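Local coordinates for chromosome-partitioning protein ParB (Caulobacter vibrioides NA1000, PDB 6S6H) that binds the centromeric parS site on DNA near the replication origin and takes part in chromosome partition, at residues E6-I10 with L30-R36. Numbering follows the deposited sequence.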
ATOM      1  N   GLU B   6     -18.712  -8.382 -17.692  1.00 54.39           N
ATOM      2  CA  GLU B   6     -18.486  -8.668 -16.246  1.00 53.32           C
ATOM      3  C   GLU B   6     -17.000  -8.494 -15.915  1.00 52.20           C
ATOM      4  O   GLU B   6     -16.698  -7.863 -14.886  1.00 51.03           O
ATOM      5  CB  GLU B   6     -18.900 -10.095 -15.876  1.00 53.97           C
ATOM      6  CG  GLU B   6     -20.391 -10.351 -15.972  1.00 54.95           C
ATOM      7  CD  GLU B   6     -20.830 -11.731 -15.505  1.00 55.49           C
ATOM      8  OE1 GLU B   6     -22.039 -12.024 -15.599  1.00 55.99           O
ATOM      9  OE2 GLU B   6     -19.967 -12.507 -15.046  1.00 55.02           O
ATOM     10  N   ILE B   7     -16.120  -9.049 -16.752  1.00 52.78           N
ATOM     11  CA  ILE B   7     -14.645  -9.095 -16.519  1.00 52.32           C
ATOM     12  C   ILE B   7     -14.099  -7.664 -16.468  1.00 51.13           C
ATOM     13  O   ILE B   7     -13.371  -7.349 -15.507  1.00 49.76           O
ATOM     14  CB  ILE B   7     -13.945  -9.964 -17.584  1.00 53.90           C
ATOM     15  CG1 ILE B   7     -14.246 -11.448 -17.354  1.00 54.84           C
ATOM     16  CG2 ILE B   7     -12.447  -9.692 -17.621  1.00 53.46           C
ATOM     17  CD1 ILE B   7     -13.763 -12.368 -18.453  1.00 56.45           C
ATOM     18  N   GLY B   8     -14.441  -6.839 -17.460  1.00 51.40           N
ATOM     19  CA  GLY B   8     -14.008  -5.431 -17.554  1.00 50.88           C
ATOM     20  C   GLY B   8     -14.431  -4.624 -16.337  1.00 49.62           C
ATOM     21  O   GLY B   8     -13.611  -3.824 -15.847  1.00 49.04           O
ATOM     22  N   ILE B   9     -15.665  -4.825 -15.866  1.00 49.44           N
ATOM     23  CA  ILE B   9     -16.251  -4.119 -14.685  1.00 48.59           C
ATOM     24  C   ILE B   9     -15.448  -4.497 -13.435  1.00 47.69           C
ATOM     25  O   ILE B   9     -15.094  -3.581 -12.668  1.00 47.28           O
ATOM     26  CB  ILE B   9     -17.750  -4.449 -14.532  1.00 48.77           C
ATOM     27  CG1 ILE B   9     -18.573  -3.836 -15.668  1.00 49.94           C
ATOM     28  CG2 ILE B   9     -18.274  -4.018 -13.170  1.00 47.89           C
ATOM     29  CD1 ILE B   9     -19.960  -4.411 -15.795  1.00 50.82           C
ATOM     30  N   ILE B  10     -15.181  -5.793 -13.244  1.00 47.79           N
ATOM     31  CA  ILE B  10     -14.404  -6.334 -12.088  1.00 47.35           C
ATOM     32  C   ILE B  10     -12.981  -5.763 -12.143  1.00 47.05           C
ATOM     33  O   ILE B  10     -12.504  -5.260 -11.107  1.00 46.00           O
ATOM     34  CB  ILE B  10     -14.423  -7.878 -12.084  1.00 47.64           C
ATOM     35  CG1 ILE B  10     -15.828  -8.419 -11.802  1.00 47.88           C
ATOM     36  CG2 ILE B  10     -13.405  -8.433 -11.098  1.00 47.04           C
ATOM     37  CD1 ILE B  10     -16.049  -9.845 -12.251  1.00 48.79           C
ATOM     38  N   LEU B  30     -20.785  -7.448  -6.868  1.00 45.59           N
ATOM     39  CA  LEU B  30     -20.425  -8.130  -8.143  1.00 45.84           C
ATOM     40  C   LEU B  30     -20.345  -9.649  -7.925  1.00 45.80           C
ATOM     41  O   LEU B  30     -20.846 -10.391  -8.795  1.00 46.62           O
ATOM     42  CB  LEU B  30     -19.102  -7.563  -8.671  1.00 45.38           C
ATOM     43  CG  LEU B  30     -19.134  -6.092  -9.094  1.00 45.46           C
ATOM     44  CD1 LEU B  30     -17.734  -5.580  -9.388  1.00 44.91           C
ATOM     45  CD2 LEU B  30     -20.042  -5.870 -10.297  1.00 46.40           C
ATOM     46  N   MET B  31     -19.744 -10.093  -6.818  1.00 45.06           N
ATOM     47  CA  MET B  31     -19.689 -11.526  -6.412  1.00 45.44           C
ATOM     48  C   MET B  31     -21.112 -12.092  -6.360  1.00 46.12           C
ATOM     49  O   MET B  31     -21.346 -13.156  -6.970  1.00 46.36           O
ATOM     50  CB  MET B  31     -19.039 -11.699  -5.036  1.00 44.41           C
ATOM     51  CG  MET B  31     -17.527 -11.706  -5.083  1.00 44.02           C
ATOM     52  SD  MET B  31     -16.789 -11.969  -3.452  1.00 43.60           S
ATOM     53  CE  MET B  31     -17.424 -13.595  -3.045  1.00 43.98           C
ATOM     54  N   GLU B  32     -22.011 -11.396  -5.657  1.00 46.42           N
ATOM     55  CA  GLU B  32     -23.449 -11.748  -5.529  1.00 47.81           C
ATOM     56  C   GLU B  32     -24.069 -11.898  -6.923  1.00 49.13           C
ATOM     57  O   GLU B  32     -24.430 -13.032  -7.296  1.00 50.59           O
ATOM     58  CB  GLU B  32     -24.217 -10.667  -4.766  1.00 47.94           C
ATOM     59  CG  GLU B  32     -24.065 -10.717  -3.260  1.00 47.73           C
ATOM     60  CD  GLU B  32     -25.026  -9.791  -2.532  1.00 48.28           C
ATOM     61  OE1 GLU B  32     -24.592  -9.153  -1.552  1.00 47.93           O
ATOM     62  OE2 GLU B  32     -26.213  -9.711  -2.948  1.00 49.34           O
ATOM     63  N   LYS B  33     -24.160 -10.791  -7.665  1.00 49.36           N
ATOM     64  CA  LYS B  33     -25.000 -10.659  -8.886  1.00 50.69           C
ATOM     65  C   LYS B  33     -24.447 -11.542 -10.013  1.00 51.48           C
ATOM     66  O   LYS B  33     -25.270 -12.132 -10.733  1.00 53.00           O
ATOM     67  CB  LYS B  33     -25.103  -9.189  -9.304  1.00 50.45           C
ATOM     68  CG  LYS B  33     -25.683  -8.944 -10.685  1.00 52.03           C
ATOM     69  CD  LYS B  33     -27.094  -9.449 -10.878  1.00 53.50           C
ATOM     70  CE  LYS B  33     -27.525  -9.384 -12.326  1.00 54.85           C
ATOM     71  NZ  LYS B  33     -29.001  -9.382 -12.464  1.00 56.09           N
ATOM     72  N   PHE B  34     -23.123 -11.628 -10.173  1.00 51.21           N
ATOM     73  CA  PHE B  34     -22.470 -12.456 -11.224  1.00 51.99           C
ATOM     74  C   PHE B  34     -22.138 -13.847 -10.673  1.00 52.04           C
ATOM     75  O   PHE B  34     -21.602 -14.674 -11.441  1.00 52.27           O
ATOM     76  CB  PHE B  34     -21.218 -11.772 -11.776  1.00 51.50           C
ATOM     77  CG  PHE B  34     -21.446 -10.410 -12.379  1.00 51.66           C
ATOM     78  CD1 PHE B  34     -22.661 -10.069 -12.954  1.00 52.51           C
ATOM     79  CD2 PHE B  34     -20.425  -9.472 -12.403  1.00 51.28           C
ATOM     80  CE1 PHE B  34     -22.855  -8.815 -13.512  1.00 52.74           C
ATOM     81  CE2 PHE B  34     -20.620  -8.221 -12.966  1.00 51.33           C
ATOM     82  CZ  PHE B  34     -21.835  -7.893 -13.517  1.00 51.96           C
ATOM     83  N   GLU B  35     -22.442 -14.087  -9.392  1.00 51.85           N
ATOM     84  CA  GLU B  35     -22.316 -15.411  -8.726  1.00 52.32           C
ATOM     85  C   GLU B  35     -20.877 -15.910  -8.892  1.00 51.69           C
ATOM     86  O   GLU B  35     -20.689 -17.021  -9.421  1.00 52.67           O
ATOM     87  CB  GLU B  35     -23.338 -16.387  -9.311  1.00 54.05           C
ATOM     88  CG  GLU B  35     -24.760 -15.863  -9.272  1.00 55.03           C
ATOM     89  CD  GLU B  35     -25.761 -16.786  -9.938  1.00 57.14           C
ATOM     90  OE1 GLU B  35     -26.286 -16.407 -11.005  1.00 58.90           O
ATOM     91  OE2 GLU B  35     -26.002 -17.884  -9.395  1.00 57.72           O
ATOM     92  N   ARG B  36     -19.907 -15.097  -8.469  1.00 50.37           N
ATOM     93  CA  ARG B  36     -18.453 -15.383  -8.593  1.00 50.14           C
ATOM     94  C   ARG B  36     -17.855 -15.480  -7.188  1.00 48.66           C
ATOM     95  O   ARG B  36     -18.336 -14.758  -6.293  1.00 48.26           O
ATOM     96  CB  ARG B  36     -17.774 -14.304  -9.444  1.00 50.49           C
ATOM     97  CG  ARG B  36     -18.406 -14.112 -10.818  1.00 51.75           C
ATOM     98  CD  ARG B  36     -17.830 -12.943 -11.597  1.00 51.84           C
ATOM     99  NE  ARG B  36     -16.670 -13.338 -12.388  1.00 52.20           N
ATOM    100  CZ  ARG B  36     -16.628 -13.447 -13.714  1.00 52.92           C
ATOM    101  NH1 ARG B  36     -17.685 -13.171 -14.459  1.00 53.61           N
ATOM    102  NH2 ARG B  36     -15.504 -13.826 -14.295  1.00 53.49           N
TER
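In the parS-binding domain of ParB, an antiparallel helix pair brings E6, I9 and I10 of helix 4-11 against L30 and F34 of helix 20-34 and R36 just after it. It is a worked example of one acidic side chain serving two partners. The short helical segments run at 173° to each other with their axes 11.9 Å apart, a spacing wide enough for large side chains to fill. E6 lies flat across the F34 ring: its CG sits 3.5 Å from the ring centroid, almost on the normal, in a CH-pi contact, and its carboxylate is stacked over the ring plane, only 9° from parallel. Extended beyond CG (chi2 -175°), the glutamate carries OE2 past the ring to a salt bridge with R36, whose NH1 is modelled 2.4 Å from OE2. The distance is too short to be trusted exactly, and the N-H points well off the line to OE2. R36 is brought there by a Schellman motif, in which E35 has positive phi and R36 N bonds back to M31 O. I10 CD1 packs over one face of the guanidinium, 3.6 Å from R36 NE, while that NE donates to N40 OD1 of helix 38-45. Further along the pair, I9 CG2 meets L30 CD2 at 3.8 Å, and the buried I10 also touches T44 and I45 of helix 38-45. The bond to N40 and the I10 methyl over one face should limit rotation of the guanidinium; its charge would probably favour an ionised E6, a pairing that would tie helix 4-11 to the turn leading into helix 38-45.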